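Local coordinates for cell wall surface anchor family protein (PDB 4OQ1) that probably anchors the pneumococcal pilus to the cell wall, as an ancillary pilin built in part from CnaB-type domains, at residues I154-D157 / Q158-R162; E311-Y315 / G316-L320. The protein carries 3 engineered substitutions. One frame throughout, in Å; residues are numbered along the deposited sequence.

Both contacts are local turns at strand ends in the beta domains of an elongated pilin, and they come in series along the chain. Contact 1, residues 154-162, carries the chain out of strand 150-157 in the prealbumin-like region 149-254. Contact 2, residues 311-320, leads it into strand 316-322 in the following prealbumin-like region, 258-356. Their centres lie 24 Å apart and their nearest atoms about 10 Å apart without touching, and their strands belong to different sheets. Together they illustrate two ways of fixing a strand end in neighbouring domains of a related fold: a carboxylate folded back into a turn, and a tyrosine bonded to the backbone ahead of its own strand.

Contact 1: I154-D157 / Q158-R162; sequences IKVD and QDHNR
Gln158 opens the turn beside Asp157: its CG lies between backbone N and carbonyl carbon and the chain bends again at chi2, which brings OE1 back to 3.5 Å from Asp157 CB. That oxygen is bonded to the backbone N of Lys254. Next, Asp159 N donates to Asp157 OD1 at 2.9 Å, an Asx turn, although the N-H points rather obliquely (131°). At His160 the backbone N bonds Asp157 O, closing a type I turn, and His160 itself takes a left-handed backbone conformation, as in a G1 beta bulge. The imidazole lies flat against Val156, whose CG2 stands 3.8 Å from the ring centroid, almost exactly on the ring normal. Asn161 grips Asp157 three times. Its O receives Asp157 N. Asn161 N reaches Asp157 OD1 at 3.0 Å from the face of the carboxylate opposite to that used by Asp159 N. Asn161 ND2 meets the syn lone pair of Asp157 OD2 at 3.0 Å in a nearly straight bond (176°), with the two flat groups turned 72° apart. Finally Arg162 folds back along the strand, bent at chi2, and lays one guanidinium face over Ile154 CG2, 3.6 Å from Arg162 CZ; CD packs on Val156 CG1, while NH1 bonds the backbone O of Asn205 and forms a salt bridge to Glu207. Between Ile154 and Val156 lies Lys155, covalently joined through NZ to Asn252, the intramolecular isopeptide link of CnaB domains. Three donors therefore hold the Asp157 carboxylate, which fixes its rotation and would favour the ionised form, despite Asp159 nearby.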
loop_
_atom_site.group_PDB
_atom_site.type_symbol
_atom_site.label_atom_id
_atom_site.label_comp_id
_atom_site.label_asym_id
_atom_site.label_seq_id
_atom_site.Cartn_x
_atom_site.Cartn_y
_atom_site.Cartn_z
ATOM N N ILE A 154 9.799 5.312 -7.047
ATOM C CA ILE A 154 11.032 5.809 -6.452
ATOM C C ILE A 154 10.775 7.216 -5.895
ATOM O O ILE A 154 10.424 8.117 -6.628
ATOM C CB ILE A 154 12.223 5.894 -7.430
ATOM C CG1 ILE A 154 12.550 4.505 -7.970
ATOM C CG2 ILE A 154 13.411 6.394 -6.625
ATOM C CD1 ILE A 154 13.708 4.474 -8.937
ATOM N N LYS A 155 10.947 7.337 -4.588
ATOM C CA LYS A 155 10.757 8.566 -3.859
ATOM C C LYS A 155 12.080 9.194 -3.466
ATOM O O LYS A 155 12.857 8.635 -2.768
ATOM C CB LYS A 155 9.910 8.317 -2.621
ATOM C CG LYS A 155 9.407 9.555 -1.926
ATOM C CD LYS A 155 8.630 10.504 -2.806
ATOM C CE LYS A 155 8.133 11.732 -2.055
ATOM N NZ LYS A 155 9.057 12.899 -1.953
ATOM N N VAL A 156 12.275 10.401 -3.919
ATOM C CA VAL A 156 13.480 11.164 -3.680
ATOM C C VAL A 156 13.225 12.600 -3.196
ATOM O O VAL A 156 12.095 13.179 -3.334
ATOM C CB VAL A 156 14.384 11.224 -4.926
ATOM C CG1 VAL A 156 14.963 9.860 -5.317
ATOM C CG2 VAL A 156 13.724 11.909 -6.119
ATOM N N ASP A 157 14.289 13.221 -2.709
ATOM C CA ASP A 157 14.334 14.662 -2.572
ATOM C C ASP A 157 14.913 15.294 -3.805
ATOM O O ASP A 157 15.166 14.620 -4.798
ATOM C CB ASP A 157 15.029 15.107 -1.245
ATOM C CG ASP A 157 16.539 14.955 -1.270
ATOM O OD1 ASP A 157 17.061 14.592 -2.317
ATOM O OD2 ASP A 157 17.150 15.126 -0.209
ATOM N N GLN A 158 15.111 16.591 -3.796
ATOM C CA GLN A 158 15.518 17.349 -5.017
ATOM C C GLN A 158 16.961 17.015 -5.356
ATOM O O GLN A 158 17.351 17.207 -6.479
ATOM C CB GLN A 158 15.396 18.895 -4.810
ATOM C CG GLN A 158 16.287 19.487 -3.710
ATOM C CD GLN A 158 15.621 19.507 -2.354
ATOM O OE1 GLN A 158 14.966 18.542 -1.954
ATOM N NE2 GLN A 158 15.744 20.652 -1.631
ATOM N N ASP A 159 17.714 16.449 -4.411
ATOM C CA ASP A 159 19.084 15.998 -4.763
ATOM C C ASP A 159 19.166 14.483 -5.062
ATOM O O ASP A 159 20.251 13.892 -5.065
ATOM C CB ASP A 159 20.021 16.349 -3.623
ATOM C CG ASP A 159 20.103 17.865 -3.383
ATOM O OD1 ASP A 159 19.832 18.707 -4.284
ATOM O OD2 ASP A 159 20.396 18.262 -2.263
ATOM N N HIS A 160 17.992 13.841 -5.135
ATOM C CA HIS A 160 17.843 12.448 -5.396
ATOM C C HIS A 160 18.407 11.542 -4.336
ATOM O O HIS A 160 18.743 10.394 -4.620
ATOM C CB HIS A 160 18.270 12.055 -6.818
ATOM C CG HIS A 160 17.228 12.388 -7.863
ATOM N ND1 HIS A 160 16.716 13.657 -8.035
ATOM C CD2 HIS A 160 16.574 11.602 -8.736
ATOM C CE1 HIS A 160 15.807 13.647 -8.993
ATOM N NE2 HIS A 160 15.727 12.413 -9.455
ATOM N N ASN A 161 18.425 11.998 -3.094
ATOM C CA ASN A 161 18.561 11.065 -1.975
ATOM C C ASN A 161 17.283 10.344 -1.929
ATOM O O ASN A 161 16.221 10.942 -2.240
ATOM C CB ASN A 161 18.831 11.779 -0.656
ATOM C CG ASN A 161 20.065 12.654 -0.721
ATOM O OD1 ASN A 161 21.153 12.135 -0.931
ATOM N ND2 ASN A 161 19.902 13.982 -0.603
ATOM N N ARG A 162 17.343 9.069 -1.564
ATOM C CA ARG A 162 16.144 8.219 -1.507
ATOM C C ARG A 162 15.413 8.482 -0.141
ATOM O O ARG A 162 16.093 8.553 0.957
ATOM C CB ARG A 162 16.620 6.748 -1.645
ATOM C CG ARG A 162 17.343 6.372 -2.958
ATOM C CD ARG A 162 16.393 6.608 -4.084
ATOM N NE ARG A 162 16.823 6.179 -5.403
ATOM C CZ ARG A 162 16.649 4.986 -5.956
ATOM N NH1 ARG A 162 16.157 3.991 -5.273
ATOM N NH2 ARG A 162 17.050 4.796 -7.226
#

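Contact 2: E311-Y315 / G316-L320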
loop_
_atom_site.group_PDB
_atom_site.type_symbol
_atom_site.label_atom_id
_atom_site.label_comp_id
_atom_site.label_asym_id
_atom_site.label_seq_id
_atom_site.Cartn_x
_atom_site.Cartn_y
_atom_site.Cartn_z
ATOM N N GLU A 311 11.403 27.369 17.431
ATOM C CA GLU A 311 12.679 27.056 16.839
ATOM C C GLU A 311 12.606 25.785 15.963
ATOM O O GLU A 311 11.814 24.867 16.218
ATOM C CB GLU A 311 13.718 26.904 17.964
ATOM C CG GLU A 311 15.082 26.410 17.458
ATOM C CD GLU A 311 16.196 26.459 18.511
ATOM O OE1 GLU A 311 15.878 26.678 19.710
ATOM O OE2 GLU A 311 17.394 26.277 18.135
ATOM N N GLY A 312 13.484 25.727 14.977
ATOM C CA GLY A 312 13.500 24.612 14.024
ATOM C C GLY A 312 12.264 24.831 13.176
ATOM O O GLY A 312 11.883 25.942 12.888
ATOM N N LEU A 313 11.558 23.847 12.762
ATOM C CA LEU A 313 10.364 24.329 12.038
ATOM C C LEU A 313 10.608 24.840 10.569
ATOM O O LEU A 313 11.288 25.823 10.236
ATOM C CB LEU A 313 9.633 25.340 12.940
ATOM C CG LEU A 313 8.323 25.916 12.515
ATOM C CD1 LEU A 313 7.484 26.321 13.725
ATOM C CD2 LEU A 313 8.695 27.083 11.671
ATOM N N GLU A 314 10.016 24.104 9.668
ATOM C CA GLU A 314 10.274 24.265 8.283
ATOM C C GLU A 314 9.791 25.587 7.792
ATOM O O GLU A 314 8.823 26.141 8.313
ATOM C CB GLU A 314 9.579 23.118 7.561
ATOM C CG GLU A 314 10.389 21.814 7.648
ATOM C CD GLU A 314 10.517 21.110 9.020
ATOM O OE1 GLU A 314 9.725 21.387 9.949
ATOM O OE2 GLU A 314 11.445 20.253 9.180
ATOM N N TYR A 315 10.514 26.125 6.849
ATOM C CA TYR A 315 10.048 27.212 6.076
ATOM C C TYR A 315 8.576 27.087 5.705
ATOM O O TYR A 315 8.143 26.081 5.151
ATOM C CB TYR A 315 10.849 27.361 4.809
ATOM C CG TYR A 315 12.256 28.021 5.029
ATOM C CD1 TYR A 315 12.804 28.215 6.293
ATOM C CD2 TYR A 315 12.991 28.463 3.939
ATOM C CE1 TYR A 315 14.072 28.818 6.438
ATOM C CE2 TYR A 315 14.229 29.050 4.078
ATOM C CZ TYR A 315 14.765 29.229 5.312
ATOM O OH TYR A 315 16.010 29.810 5.379
ATOM N N GLY A 316 7.855 28.189 5.870
ATOM C CA GLY A 316 6.428 28.211 5.573
ATOM C C GLY A 316 5.728 29.248 6.405
ATOM O O GLY A 316 6.389 29.998 7.093
ATOM N N THR A 317 4.405 29.264 6.344
ATOM C CA THR A 317 3.567 30.229 7.048
ATOM C C THR A 317 2.847 29.546 8.212
ATOM O O THR A 317 2.338 28.407 8.062
ATOM C CB THR A 317 2.588 30.813 6.063
ATOM O OG1 THR A 317 3.349 31.580 5.131
ATOM C CG2 THR A 317 1.510 31.688 6.762
ATOM N N TYR A 318 2.880 30.192 9.388
ATOM C CA TYR A 318 2.318 29.681 10.543
ATOM C C TYR A 318 1.457 30.742 11.268
ATOM O O TYR A 318 1.418 31.902 10.858
ATOM C CB TYR A 318 3.393 29.230 11.484
ATOM C CG TYR A 318 4.292 28.161 10.947
ATOM C CD1 TYR A 318 4.003 26.852 11.131
ATOM C CD2 TYR A 318 5.387 28.484 10.220
ATOM C CE1 TYR A 318 4.777 25.865 10.606
ATOM C CE2 TYR A 318 6.237 27.508 9.722
ATOM C CZ TYR A 318 5.921 26.197 9.925
ATOM O OH TYR A 318 6.702 25.188 9.530
ATOM N N TYR A 319 0.840 30.332 12.351
ATOM C CA TYR A 319 -0.117 31.137 13.138
ATOM C C TYR A 319 -0.014 30.859 14.642
ATOM O O TYR A 319 -0.005 29.689 15.078
ATOM C CB TYR A 319 -1.556 30.962 12.684
ATOM C CG TYR A 319 -1.808 31.101 11.209
ATOM C CD1 TYR A 319 -2.198 32.275 10.653
ATOM C CD2 TYR A 319 -1.602 29.991 10.363
ATOM C CE1 TYR A 319 -2.360 32.373 9.290
ATOM C CE2 TYR A 319 -1.734 30.095 9.018
ATOM C CZ TYR A 319 -2.151 31.260 8.502
ATOM O OH TYR A 319 -2.279 31.307 7.170
ATOM N N LEU A 320 -0.015 31.947 15.436
ATOM C CA LEU A 320 -0.099 31.873 16.861
ATOM C C LEU A 320 -1.599 31.975 17.164
ATOM O O LEU A 320 -2.169 33.074 16.998
ATOM C CB LEU A 320 0.603 33.030 17.589
ATOM C CG LEU A 320 2.153 33.096 17.354
ATOM C CD1 LEU A 320 2.752 34.246 18.147
ATOM C CD2 LEU A 320 2.781 31.835 17.845
#
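Tyr318 reaches back over the turn to Glu314, where Tyr318 OH donates to Glu314 O at 2.6 Å. The acceptor sits at the edge of the phenol, near the ring plane, while the donor is tilted 21° from the carbonyl plane. With the acceptor four residues before the tyrosine, this is a tyrosine corner, a feature of antiparallel beta folds found near the beginning or end of a strand. CG lies anti to the carbonyl carbon (chi1 -60°), which directs the ring back toward the loop. There Leu313 arrives from the opposite direction and sets CD1 over one ring face, 4.2 Å from the centroid. Gly316, two residues before the tyrosine, makes the bend possible: with phi at 153°, any CB would collide with Tyr315 O. Tyr315, adjoining it, turns its own ring outward from the corner. Beyond the turn, Tyr315 and Leu313 rest on Ile340, and Tyr318 touches Val291 of strand 287-293. Backbone bonds from Gly316 and Tyr318 join strand 316-322 to strand 336-340, while Tyr319 bonds Met281 of strand 277-284, so the corner marks the start of an inner strand of this antiparallel sheet.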